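Local coordinates for protein esterase (Capnocytophaga ochracea, PDB 4W9R) that is of unknown function but is probably an esterase of the alpha/beta-hydrolase superfamily that also carries an all-helical C-terminal region, at residues T9-S12 against R17-K20; I67-Y72 against A101-Y106; Q337-E342 against D351-R356. All blocks are in the same frame, centred on the assembly; numbering follows the deposited sequence.

How the contacts relate
Contacts 1 and 2 belong to the same mixed sheet; contact 3 lies on the opposite side of the chain's centre, in the helical C-terminal region. Contact 1 pairs the first two strands at one border of the sheet. It is partly buried and rests on backbone hydrogen bonds and a polar side-chain cluster. Contact 2 is fully buried and purely apolar. It joins the neighbouring strand 67-71 to helix 91-110, the helix that also covers one face of contact 1. The centres of contacts 1 and 2 are about 11 Å apart. Contact 3 is about 52 Å from contact 2, centre to centre. Partly buried, it packs apolar side chains, with a tyrosine ring near an asparagine amide.

Contact 1 (T9-S12 against R17-K20); sequences TFSS and RKQK
F10 and Q19 pair through their backbones, while the ring and the amide are engaged elsewhere. The F10 ring meets the ring of Y106 edge-to-face. The Q19 amide turns instead to R17, on its own strand. Its OE1 lies at the edge of the R17 guanidinium and in its plane. NE and NH2 of R17 both donate to Q19 OE1, each at 3.1 Å, a side-on grip on one oxygen. At the other branch, Q19 NE2 bonds K20 O (3.1 Å), with the oxygen tilted 16° out of the amide plane, and makes a weak bond to Y72 O. Q19 reaches these partners with CG trans to the backbone N (chi1 176°) and a bend at chi2. R17 NH2 also forms a salt bridge with D78. An alanine in place of Q19 would probably leave R17 NE without this acceptor and the guanidinium freer to swing about D78.

The two strands, 5-12 and 17-24, form a beta hairpin. It starts the mixed sheet of the alpha/beta-hydrolase fold, with strand 5-12 as an outermost strand. F10 and Q19 are an antiparallel hydrogen-bonded pair. F10 N to Q19 O and Q19 N to F10 O are both 2.8 Å and nearly straight. The face carrying F10, S12 and Q19 is covered by helix 91-110, where E102 takes a hydrogen bond from S12 OG. T9, S11, K18 and K20 point to the other face. There T9 CB is 4.3 Å from K18 CB. The lysine chain runs beside S11 and bends at chi4, which brings K18 NZ to 3.6 Å from S11 OG.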
ATOM      1  N   THR B   9     -25.870   8.052   0.600  1.00 43.89           N
ATOM      2  CA  THR B   9     -26.441   7.536   1.837  1.00 41.02           C
ATOM      3  C   THR B   9     -27.320   6.324   1.560  1.00 39.30           C
ATOM      4  O   THR B   9     -28.092   6.306   0.602  1.00 52.00           O
ATOM      5  CB  THR B   9     -27.267   8.604   2.577  1.00 37.77           C
ATOM      6  OG1 THR B   9     -28.254   9.146   1.693  1.00 54.31           O
ATOM      7  CG2 THR B   9     -26.365   9.725   3.069  1.00 28.10           C
ATOM      8  N   PHE B  10     -27.186   5.306   2.402  1.00 36.51           N
ATOM      9  CA  PHE B  10     -28.010   4.111   2.300  1.00 38.80           C
ATOM     10  C   PHE B  10     -28.967   4.056   3.480  1.00 39.32           C
ATOM     11  O   PHE B  10     -28.546   4.148   4.633  1.00 44.75           O
ATOM     12  CB  PHE B  10     -27.139   2.854   2.254  1.00 35.17           C
ATOM     13  CG  PHE B  10     -27.919   1.575   2.120  1.00 33.51           C
ATOM     14  CD1 PHE B  10     -28.305   0.859   3.242  1.00 41.97           C
ATOM     15  CD2 PHE B  10     -28.258   1.083   0.870  1.00 42.94           C
ATOM     16  CE1 PHE B  10     -29.021  -0.318   3.120  1.00 47.72           C
ATOM     17  CE2 PHE B  10     -28.973  -0.092   0.742  1.00 53.21           C
ATOM     18  CZ  PHE B  10     -29.354  -0.794   1.869  1.00 55.07           C
ATOM     19  N   SER B  11     -30.257   3.914   3.194  1.00 40.90           N
ATOM     20  CA  SER B  11     -31.246   3.817   4.257  1.00 38.71           C
ATOM     21  C   SER B  11     -31.354   2.373   4.721  1.00 37.91           C
ATOM     22  O   SER B  11     -31.715   1.484   3.949  1.00 45.32           O
ATOM     23  CB  SER B  11     -32.606   4.335   3.786  1.00 36.87           C
ATOM     24  OG  SER B  11     -32.555   5.723   3.510  1.00 45.04           O
ATOM     25  N   SER B  12     -31.043   2.145   5.991  1.00 33.59           N
ATOM     26  CA  SER B  12     -31.007   0.796   6.534  1.00 38.77           C
ATOM     27  C   SER B  12     -32.140   0.570   7.523  1.00 48.71           C
ATOM     28  O   SER B  12     -32.349   1.366   8.436  1.00 51.71           O
ATOM     29  CB  SER B  12     -29.659   0.528   7.206  1.00 32.17           C
ATOM     30  OG  SER B  12     -29.636  -0.754   7.806  1.00 45.10           O
ATOM     31  N   ARG B  17     -31.046   4.023  10.452  1.00 40.45           N
ATOM     32  CA  ARG B  17     -30.390   5.298  10.188  1.00 38.18           C
ATOM     33  C   ARG B  17     -29.906   5.367   8.746  1.00 37.77           C
ATOM     34  O   ARG B  17     -29.822   4.347   8.062  1.00 40.09           O
ATOM     35  CB  ARG B  17     -29.216   5.515  11.143  1.00 50.62           C
ATOM     36  CG  ARG B  17     -28.036   4.587  10.905  1.00 48.60           C
ATOM     37  CD  ARG B  17     -26.805   5.067  11.657  1.00 52.18           C
ATOM     38  NE  ARG B  17     -25.646   4.214  11.414  1.00 56.58           N
ATOM     39  CZ  ARG B  17     -25.209   3.286  12.260  1.00 50.13           C
ATOM     40  NH1 ARG B  17     -25.832   3.092  13.415  1.00 41.42           N
ATOM     41  NH2 ARG B  17     -24.146   2.555  11.953  1.00 45.94           N
ATOM     42  N   LYS B  18     -29.596   6.573   8.283  1.00 41.19           N
ATOM     43  CA  LYS B  18     -28.985   6.732   6.971  1.00 45.25           C
ATOM     44  C   LYS B  18     -27.481   6.546   7.109  1.00 46.58           C
ATOM     45  O   LYS B  18     -26.812   7.304   7.811  1.00 54.45           O
ATOM     46  CB  LYS B  18     -29.301   8.107   6.378  1.00 50.20           C
ATOM     47  CG  LYS B  18     -30.770   8.344   6.068  1.00 43.51           C
ATOM     48  CD  LYS B  18     -31.007   9.783   5.635  1.00 52.76           C
ATOM     49  CE  LYS B  18     -32.447  10.014   5.206  1.00 68.90           C
ATOM     50  NZ  LYS B  18     -32.790   9.248   3.975  1.00 72.91           N
ATOM     51  N   GLN B  19     -26.952   5.534   6.432  1.00 41.54           N
ATOM     52  CA  GLN B  19     -25.545   5.184   6.571  1.00 34.79           C
ATOM     53  C   GLN B  19     -24.733   5.671   5.382  1.00 38.79           C
ATOM     54  O   GLN B  19     -25.036   5.338   4.236  1.00 39.73           O
ATOM     55  CB  GLN B  19     -25.385   3.671   6.729  1.00 27.58           C
ATOM     56  CG  GLN B  19     -23.941   3.205   6.784  1.00 29.05           C
ATOM     57  CD  GLN B  19     -23.187   3.792   7.960  1.00 32.87           C
ATOM     58  OE1 GLN B  19     -23.668   3.772   9.093  1.00 41.25           O
ATOM     59  NE2 GLN B  19     -21.999   4.323   7.695  1.00 29.05           N
ATOM     60  N   LYS B  20     -23.697   6.457   5.656  1.00 28.91           N
ATOM     61  CA  LYS B  20     -22.824   6.935   4.594  1.00 27.28           C
ATOM     62  C   LYS B  20     -21.995   5.789   4.030  1.00 31.84           C
ATOM     63  O   LYS B  20     -21.313   5.076   4.766  1.00 35.21           O
ATOM     64  CB  LYS B  20     -21.905   8.050   5.096  1.00 27.61           C
ATOM     65  CG  LYS B  20     -20.956   8.583   4.030  1.00 39.23           C
ATOM     66  CD  LYS B  20     -20.015   9.641   4.588  1.00 52.62           C
ATOM     67  CE  LYS B  20     -19.025  10.106   3.529  1.00 59.68           C
ATOM     68  NZ  LYS B  20     -18.070  11.119   4.058  1.00 67.00           N
TER

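Contact 2 (I67-Y72 against A101-Y106); sequences IVVGVY and AELVPY
V69 and V71 both point from strand 67-71 toward L103 of helix 91-110. The contact across the segments is apolar throughout, and three side chains carry it. V69 and L103 meet tip to tip. V69 CG1 is 4.1 Å from L103 CD1 and 4.2 Å from L103 CD2, so this one methyl faces both ends of the leucine fork. V71 approaches differently: it slides past L103 in the opposite direction, with V71 CG2 at 3.7 Å from L103 CD2. L103 extends its CG trans to the backbone N (chi1 -177°), which sends the fork out from the helix to the two valines. Its side chain also touches I21 on strand 17-24, so the leucine rests on two adjoining strands.

No hydrogen bond links the two segments. Y106 N bonds E102 O at 3.0 Å, but the nitrogen of P105 has no hydrogen to give, and the helix is kinked there after a wider pi-type turn. On the strand side, V69 makes backbone bonds with I38 and V40 of strand 35-40.

After strand 67-71 and the short helix 76-79, the chain forms helix 91-110 and then reaches the parallel strand 116-122, on the far side of strand 35-40. This is a beta-alpha-beta crossover, with its helix packed on the sheet, as in the alpha/beta-hydrolase fold.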
ATOM      1  N   ILE B  67     -15.493  -3.782  -8.226  1.00 30.62           N
ATOM      2  CA  ILE B  67     -16.295  -2.736  -7.610  1.00 27.79           C
ATOM      3  C   ILE B  67     -16.059  -2.749  -6.106  1.00 28.53           C
ATOM      4  O   ILE B  67     -16.181  -3.790  -5.459  1.00 36.85           O
ATOM      5  CB  ILE B  67     -17.795  -2.911  -7.915  1.00 24.12           C
ATOM      6  CG1 ILE B  67     -18.058  -2.691  -9.407  1.00 32.83           C
ATOM      7  CG2 ILE B  67     -18.626  -1.944  -7.091  1.00 17.75           C
ATOM      8  CD1 ILE B  67     -19.519  -2.743  -9.785  1.00 36.94           C
ATOM      9  N   VAL B  68     -15.702  -1.594  -5.555  1.00 25.50           N
ATOM     10  CA  VAL B  68     -15.416  -1.487  -4.131  1.00 28.23           C
ATOM     11  C   VAL B  68     -16.462  -0.628  -3.429  1.00 28.63           C
ATOM     12  O   VAL B  68     -16.730   0.501  -3.840  1.00 37.65           O
ATOM     13  CB  VAL B  68     -14.016  -0.894  -3.881  1.00 30.96           C
ATOM     14  CG1 VAL B  68     -13.678  -0.933  -2.397  1.00 13.47           C
ATOM     15  CG2 VAL B  68     -12.970  -1.647  -4.686  1.00 22.50           C
ATOM     16  N   VAL B  69     -17.056  -1.171  -2.373  1.00 27.96           N
ATOM     17  CA  VAL B  69     -18.055  -0.442  -1.603  1.00 22.00           C
ATOM     18  C   VAL B  69     -17.601  -0.266  -0.160  1.00 22.17           C
ATOM     19  O   VAL B  69     -17.479  -1.240   0.583  1.00 34.45           O
ATOM     20  CB  VAL B  69     -19.416  -1.162  -1.621  1.00 18.83           C
ATOM     21  CG1 VAL B  69     -20.411  -0.438  -0.728  1.00 25.41           C
ATOM     22  CG2 VAL B  69     -19.940  -1.264  -3.043  1.00 35.01           C
ATOM     23  N   GLY B  70     -17.330   0.974   0.230  1.00 23.67           N
ATOM     24  CA  GLY B  70     -16.941   1.256   1.599  1.00 20.64           C
ATOM     25  C   GLY B  70     -18.083   1.663   2.511  1.00 28.11           C
ATOM     26  O   GLY B  70     -19.080   2.231   2.066  1.00 27.45           O
ATOM     27  N   VAL B  71     -17.914   1.402   3.803  1.00 25.93           N
ATOM     28  CA  VAL B  71     -18.858   1.848   4.821  1.00 15.30           C
ATOM     29  C   VAL B  71     -18.149   2.848   5.725  1.00 22.74           C
ATOM     30  O   VAL B  71     -17.208   2.494   6.432  1.00 28.26           O
ATOM     31  CB  VAL B  71     -19.404   0.677   5.661  1.00 23.34           C
ATOM     32  CG1 VAL B  71     -20.374   1.185   6.717  1.00 16.50           C
ATOM     33  CG2 VAL B  71     -20.073  -0.352   4.767  1.00 16.63           C
ATOM     34  N   TYR B  72     -18.595   4.098   5.696  1.00 26.08           N
ATOM     35  CA  TYR B  72     -17.862   5.169   6.361  1.00 26.54           C
ATOM     36  C   TYR B  72     -18.257   5.367   7.819  1.00 26.04           C
ATOM     37  O   TYR B  72     -19.430   5.568   8.139  1.00 23.67           O
ATOM     38  CB  TYR B  72     -18.040   6.482   5.596  1.00 17.91           C
ATOM     39  CG  TYR B  72     -17.266   6.532   4.299  1.00 29.36           C
ATOM     40  CD1 TYR B  72     -17.832   6.086   3.112  1.00 35.99           C
ATOM     41  CD2 TYR B  72     -15.966   7.016   4.265  1.00 26.94           C
ATOM     42  CE1 TYR B  72     -17.125   6.127   1.926  1.00 39.45           C
ATOM     43  CE2 TYR B  72     -15.253   7.061   3.084  1.00 38.88           C
ATOM     44  CZ  TYR B  72     -15.835   6.615   1.917  1.00 38.61           C
ATOM     45  OH  TYR B  72     -15.126   6.658   0.739  1.00 40.06           O
ATOM     46  N   ALA B 101     -27.444  -8.690   4.557  1.00 36.11           N
ATOM     47  CA  ALA B 101     -28.819  -8.761   4.071  1.00 31.78           C
ATOM     48  C   ALA B 101     -29.306  -7.505   3.351  1.00 37.51           C
ATOM     49  O   ALA B 101     -30.355  -7.530   2.708  1.00 44.62           O
ATOM     50  CB  ALA B 101     -29.752  -9.081   5.233  1.00 27.01           C
ATOM     51  N   GLU B 102     -28.553  -6.415   3.445  1.00 34.72           N
ATOM     52  CA  GLU B 102     -29.012  -5.148   2.882  1.00 32.11           C
ATOM     53  C   GLU B 102     -28.031  -4.556   1.875  1.00 34.25           C
ATOM     54  O   GLU B 102     -28.352  -4.423   0.693  1.00 37.21           O
ATOM     55  CB  GLU B 102     -29.281  -4.136   3.997  1.00 29.77           C
ATOM     56  CG  GLU B 102     -30.326  -4.583   5.004  1.00 38.86           C
ATOM     57  CD  GLU B 102     -30.605  -3.532   6.060  1.00 55.66           C
ATOM     58  OE1 GLU B 102     -29.959  -2.464   6.022  1.00 60.65           O
ATOM     59  OE2 GLU B 102     -31.472  -3.770   6.927  1.00 59.87           O
ATOM     60  N   LEU B 103     -26.844  -4.191   2.354  1.00 29.72           N
ATOM     61  CA  LEU B 103     -25.849  -3.511   1.529  1.00 30.12           C
ATOM     62  C   LEU B 103     -25.442  -4.319   0.300  1.00 34.65           C
ATOM     63  O   LEU B 103     -25.537  -3.832  -0.826  1.00 39.16           O
ATOM     64  CB  LEU B 103     -24.607  -3.186   2.360  1.00 30.48           C
ATOM     65  CG  LEU B 103     -23.518  -2.404   1.626  1.00 24.53           C
ATOM     66  CD1 LEU B 103     -24.065  -1.078   1.114  1.00 24.66           C
ATOM     67  CD2 LEU B 103     -22.322  -2.178   2.529  1.00 17.37           C
ATOM     68  N   VAL B 104     -24.991  -5.550   0.521  1.00 25.73           N
ATOM     69  CA  VAL B 104     -24.535  -6.402  -0.575  1.00 26.29           C
ATOM     70  C   VAL B 104     -25.637  -6.713  -1.606  1.00 32.98           C
ATOM     71  O   VAL B 104     -25.392  -6.591  -2.808  1.00 36.12           O
ATOM     72  CB  VAL B 104     -23.933  -7.724  -0.041  1.00 20.16           C
ATOM     73  CG1 VAL B 104     -23.688  -8.704  -1.177  1.00 16.32           C
ATOM     74  CG2 VAL B 104     -22.641  -7.446   0.715  1.00 22.29           C
ATOM     75  N   PRO B 105     -26.850  -7.103  -1.158  1.00 32.05           N
ATOM     76  CA  PRO B 105     -27.890  -7.319  -2.175  1.00 28.37           C
ATOM     77  C   PRO B 105     -28.247  -6.046  -2.940  1.00 35.50           C
ATOM     78  O   PRO B 105     -28.612  -6.122  -4.115  1.00 44.42           O
ATOM     79  CB  PRO B 105     -29.089  -7.810  -1.355  1.00 17.85           C
ATOM     80  CG  PRO B 105     -28.490  -8.387  -0.124  1.00 27.46           C
ATOM     81  CD  PRO B 105     -27.321  -7.500   0.181  1.00 31.60           C
ATOM     82  N   TYR B 106     -28.140  -4.897  -2.280  1.00 27.11           N
ATOM     83  CA  TYR B 106     -28.384  -3.615  -2.933  1.00 28.19           C
ATOM     84  C   TYR B 106     -27.396  -3.383  -4.066  1.00 36.55           C
ATOM     85  O   TYR B 106     -27.773  -2.946  -5.153  1.00 40.10           O
ATOM     86  CB  TYR B 106     -28.301  -2.473  -1.921  1.00 24.67           C
ATOM     87  CG  TYR B 106     -28.203  -1.097  -2.544  1.00 30.19           C
ATOM     88  CD1 TYR B 106     -29.318  -0.480  -3.094  1.00 30.27           C
ATOM     89  CD2 TYR B 106     -26.994  -0.411  -2.570  1.00 30.63           C
ATOM     90  CE1 TYR B 106     -29.231   0.781  -3.660  1.00 30.76           C
ATOM     91  CE2 TYR B 106     -26.898   0.849  -3.133  1.00 38.61           C
ATOM     92  CZ  TYR B 106     -28.019   1.439  -3.675  1.00 42.42           C
ATOM     93  OH  TYR B 106     -27.925   2.693  -4.235  1.00 50.78           O
TER

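Contact 3 (Q337-E342 against D351-R356); sequences QKAYTE and DLINER. With ACT (acetate ion), chain I.
Y340 lies across I353 and N354 of helix 350-362, and its side chain can be traced outward. Its CB meets I353 CG2 at 4.0 Å. With CG trans to the backbone N (chi1 -173°), the ring is carried at a slant across I353 toward N354. CD1 still touches I353 CG2, which sits at the ring edge, near its plane. CD1 also begins the contact with the N354 amide. CE1 of Y340 lies 3.1 Å from N354 OD1. Further out, CZ and OH of Y340 also lie close to N354 OD1. The oxygen comes in obliquely, and the ring and amide planes stand 73° apart. The hydroxyl makes no hydrogen bond to N354, at 3.7 Å from OH to OD1.

I353 fills the inner part of the contact. Its CD1 reaches A339, 3.9 Å from A339 CB and close to the A339 carbonyl. I353 thus joins helix 350-362 to the C-terminal part of helix 329-339. A339 is buried and also touches N316 of helix 314-325. This region is built of successive helices, consistent with a tetratricopeptide-like helical repeat.

A type I beta turn runs from A339 to E342, with E342 N bonded to A339 O. T341 turns its hydroxyl back on the chain: OG1 donates to K338 O at 2.7 Å. K338 O also takes a weak bond from T341 N.

On helix 350-362, R356 turns elsewhere. Its NH2 forms a salt bridge with E321 of helix 314-325 and a hydrogen bond with Y336. R356 NH1 donates to the acetate O at 2.8 Å (151° at the hydrogen). The acetate, at the edge of the guanidinium, probably comes from the crystallisation liquor.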
ATOM      1  N   GLN B 337      -5.378 -20.883 -46.706  1.00 55.50           N
ATOM      2  CA  GLN B 337      -6.041 -19.924 -47.582  1.00 61.14           C
ATOM      3  C   GLN B 337      -7.185 -19.223 -46.859  1.00 61.65           C
ATOM      4  O   GLN B 337      -7.535 -18.087 -47.179  1.00 69.35           O
ATOM      5  CB  GLN B 337      -6.560 -20.620 -48.842  1.00 60.25           C
ATOM      6  CG  GLN B 337      -5.465 -21.139 -49.763  1.00 63.46           C
ATOM      7  CD  GLN B 337      -6.001 -22.053 -50.850  1.00 64.36           C
ATOM      8  OE1 GLN B 337      -7.148 -22.495 -50.795  1.00 61.21           O
ATOM      9  NE2 GLN B 337      -5.169 -22.342 -51.844  1.00 68.51           N
ATOM     10  N   LYS B 338      -7.760 -19.908 -45.878  1.00 54.88           N
ATOM     11  CA  LYS B 338      -8.844 -19.348 -45.085  1.00 49.62           C
ATOM     12  C   LYS B 338      -8.293 -18.347 -44.073  1.00 58.32           C
ATOM     13  O   LYS B 338      -8.940 -17.351 -43.751  1.00 65.67           O
ATOM     14  CB  LYS B 338      -9.612 -20.464 -44.374  1.00 42.06           C
ATOM     15  CG  LYS B 338     -11.094 -20.189 -44.193  1.00 62.26           C
ATOM     16  CD  LYS B 338     -11.828 -21.440 -43.732  1.00 78.61           C
ATOM     17  CE  LYS B 338     -13.333 -21.222 -43.707  1.00 85.53           C
ATOM     18  NZ  LYS B 338     -14.065 -22.457 -43.311  1.00 83.00           N
ATOM     19  N   ALA B 339      -7.087 -18.618 -43.583  1.00 52.65           N
ATOM     20  CA  ALA B 339      -6.439 -17.748 -42.608  1.00 47.76           C
ATOM     21  C   ALA B 339      -5.949 -16.462 -43.260  1.00 47.96           C
ATOM     22  O   ALA B 339      -5.898 -15.411 -42.623  1.00 44.40           O
ATOM     23  CB  ALA B 339      -5.283 -18.472 -41.939  1.00 48.83           C
ATOM     24  N   TYR B 340      -5.596 -16.555 -44.537  1.00 49.18           N
ATOM     25  CA  TYR B 340      -5.059 -15.420 -45.280  1.00 48.81           C
ATOM     26  C   TYR B 340      -6.086 -14.297 -45.429  1.00 51.35           C
ATOM     27  O   TYR B 340      -5.725 -13.139 -45.637  1.00 47.63           O
ATOM     28  CB  TYR B 340      -4.576 -15.876 -46.658  1.00 44.63           C
ATOM     29  CG  TYR B 340      -3.849 -14.810 -47.446  1.00 48.12           C
ATOM     30  CD1 TYR B 340      -2.506 -14.545 -47.214  1.00 52.02           C
ATOM     31  CD2 TYR B 340      -4.502 -14.077 -48.429  1.00 54.65           C
ATOM     32  CE1 TYR B 340      -1.836 -13.573 -47.934  1.00 63.62           C
ATOM     33  CE2 TYR B 340      -3.840 -13.105 -49.154  1.00 65.34           C
ATOM     34  CZ  TYR B 340      -2.506 -12.857 -48.902  1.00 70.85           C
ATOM     35  OH  TYR B 340      -1.839 -11.890 -49.620  1.00 76.48           O
ATOM     36  N   THR B 341      -7.362 -14.643 -45.303  1.00 56.42           N
ATOM     37  CA  THR B 341      -8.443 -13.677 -45.474  1.00 55.81           C
ATOM     38  C   THR B 341      -8.735 -12.922 -44.181  1.00 57.87           C
ATOM     39  O   THR B 341      -9.635 -12.086 -44.130  1.00 62.20           O
ATOM     40  CB  THR B 341      -9.737 -14.359 -45.956  1.00 55.61           C
ATOM     41  OG1 THR B 341     -10.213 -15.258 -44.947  1.00 53.92           O
ATOM     42  CG2 THR B 341      -9.485 -15.130 -47.244  1.00 55.03           C
ATOM     43  N   GLU B 342      -7.967 -13.221 -43.139  1.00 59.58           N
ATOM     44  CA  GLU B 342      -8.162 -12.592 -41.839  1.00 58.91           C
ATOM     45  C   GLU B 342      -6.947 -11.736 -41.475  1.00 51.75           C
ATOM     46  O   GLU B 342      -5.830 -12.030 -41.902  1.00 53.72           O
ATOM     47  CB  GLU B 342      -8.412 -13.661 -40.768  1.00 73.90           C
ATOM     48  CG  GLU B 342      -9.655 -13.436 -39.914  1.00 85.66           C
ATOM     49  CD  GLU B 342     -10.946 -13.536 -40.706  1.00 90.82           C
ATOM     50  OE1 GLU B 342     -10.966 -14.250 -41.732  1.00102.96           O
ATOM     51  OE2 GLU B 342     -11.942 -12.899 -40.301  1.00 78.33           O
ATOM     52  N   ASP B 351       2.309 -12.696 -45.426  1.00 57.03           N
ATOM     53  CA  ASP B 351       3.540 -13.155 -46.057  1.00 63.29           C
ATOM     54  C   ASP B 351       3.923 -14.551 -45.579  1.00 59.39           C
ATOM     55  O   ASP B 351       4.297 -15.409 -46.380  1.00 63.33           O
ATOM     56  CB  ASP B 351       4.685 -12.177 -45.787  1.00 67.93           C
ATOM     57  CG  ASP B 351       4.442 -10.808 -46.391  1.00 76.19           C
ATOM     58  OD1 ASP B 351       3.517 -10.673 -47.219  1.00 91.64           O
ATOM     59  OD2 ASP B 351       5.189  -9.867 -46.045  1.00 63.84           O
ATOM     60  N   LEU B 352       3.833 -14.772 -44.270  1.00 48.18           N
ATOM     61  CA  LEU B 352       4.170 -16.068 -43.691  1.00 36.38           C
ATOM     62  C   LEU B 352       3.211 -17.152 -44.168  1.00 42.24           C
ATOM     63  O   LEU B 352       3.632 -18.258 -44.510  1.00 48.61           O
ATOM     64  CB  LEU B 352       4.161 -15.996 -42.164  1.00 30.73           C
ATOM     65  CG  LEU B 352       4.377 -17.316 -41.421  1.00 30.51           C
ATOM     66  CD1 LEU B 352       5.686 -17.969 -41.837  1.00 26.10           C
ATOM     67  CD2 LEU B 352       4.345 -17.092 -39.918  1.00 25.95           C
ATOM     68  N   ILE B 353       1.922 -16.827 -44.189  1.00 35.28           N
ATOM     69  CA  ILE B 353       0.902 -17.754 -44.660  1.00 35.49           C
ATOM     70  C   ILE B 353       1.145 -18.123 -46.120  1.00 45.44           C
ATOM     71  O   ILE B 353       0.991 -19.280 -46.514  1.00 48.65           O
ATOM     72  CB  ILE B 353      -0.512 -17.161 -44.500  1.00 38.19           C
ATOM     73  CG1 ILE B 353      -0.834 -16.950 -43.019  1.00 41.80           C
ATOM     74  CG2 ILE B 353      -1.554 -18.066 -45.136  1.00 43.97           C
ATOM     75  CD1 ILE B 353      -2.159 -16.270 -42.772  1.00 43.43           C
ATOM     76  N   ASN B 354       1.547 -17.135 -46.914  1.00 52.94           N
ATOM     77  CA  ASN B 354       1.820 -17.354 -48.329  1.00 53.53           C
ATOM     78  C   ASN B 354       2.972 -18.325 -48.557  1.00 49.03           C
ATOM     79  O   ASN B 354       2.925 -19.145 -49.475  1.00 52.46           O
ATOM     80  CB  ASN B 354       2.119 -16.025 -49.024  1.00 57.30           C
ATOM     81  CG  ASN B 354       1.132 -15.715 -50.128  1.00 63.88           C
ATOM     82  OD1 ASN B 354       0.119 -15.055 -49.901  1.00 64.94           O
ATOM     83  ND2 ASN B 354       1.420 -16.196 -51.333  1.00 70.20           N
ATOM     84  N   GLU B 355       4.003 -18.228 -47.723  1.00 44.95           N
ATOM     85  CA  GLU B 355       5.146 -19.131 -47.812  1.00 47.91           C
ATOM     86  C   GLU B 355       4.705 -20.568 -47.554  1.00 52.93           C
ATOM     87  O   GLU B 355       5.180 -21.502 -48.202  1.00 59.35           O
ATOM     88  CB  GLU B 355       6.239 -18.725 -46.820  1.00 43.03           C
ATOM     89  CG  GLU B 355       7.527 -19.528 -46.948  1.00 55.03           C
ATOM     90  CD  GLU B 355       8.520 -19.229 -45.838  1.00 76.77           C
ATOM     91  OE1 GLU B 355       9.607 -18.689 -46.137  1.00 78.95           O
ATOM     92  OE2 GLU B 355       8.216 -19.539 -44.667  1.00 84.89           O
ATOM     93  N   ARG B 356       3.786 -20.734 -46.608  1.00 45.56           N
ATOM     94  CA  ARG B 356       3.238 -22.043 -46.283  1.00 40.75           C
ATOM     95  C   ARG B 356       2.392 -22.572 -47.437  1.00 42.07           C
ATOM     96  O   ARG B 356       2.449 -23.754 -47.770  1.00 53.02           O
ATOM     97  CB  ARG B 356       2.403 -21.975 -45.004  1.00 34.58           C
ATOM     98  CG  ARG B 356       3.155 -21.438 -43.794  1.00 35.02           C
ATOM     99  CD  ARG B 356       4.246 -22.395 -43.345  1.00 28.44           C
ATOM    100  NE  ARG B 356       5.031 -21.855 -42.238  1.00 35.54           N
ATOM    101  CZ  ARG B 356       4.701 -21.977 -40.956  1.00 37.32           C
ATOM    102  NH1 ARG B 356       5.476 -21.455 -40.016  1.00 33.95           N
ATOM    103  NH2 ARG B 356       3.593 -22.620 -40.612  1.00 42.36           N
TER
HETATM  104  C   ACT I 502       6.476 -20.958 -36.501  1.00 61.46           C
HETATM  105  O   ACT I 502       5.467 -21.130 -37.218  1.00 60.22           O
HETATM  106  OXT ACT I 502       6.568 -21.700 -35.499  1.00 67.25           O
HETATM  107  CH3 ACT I 502       7.514 -19.922 -36.820  1.00 43.06           C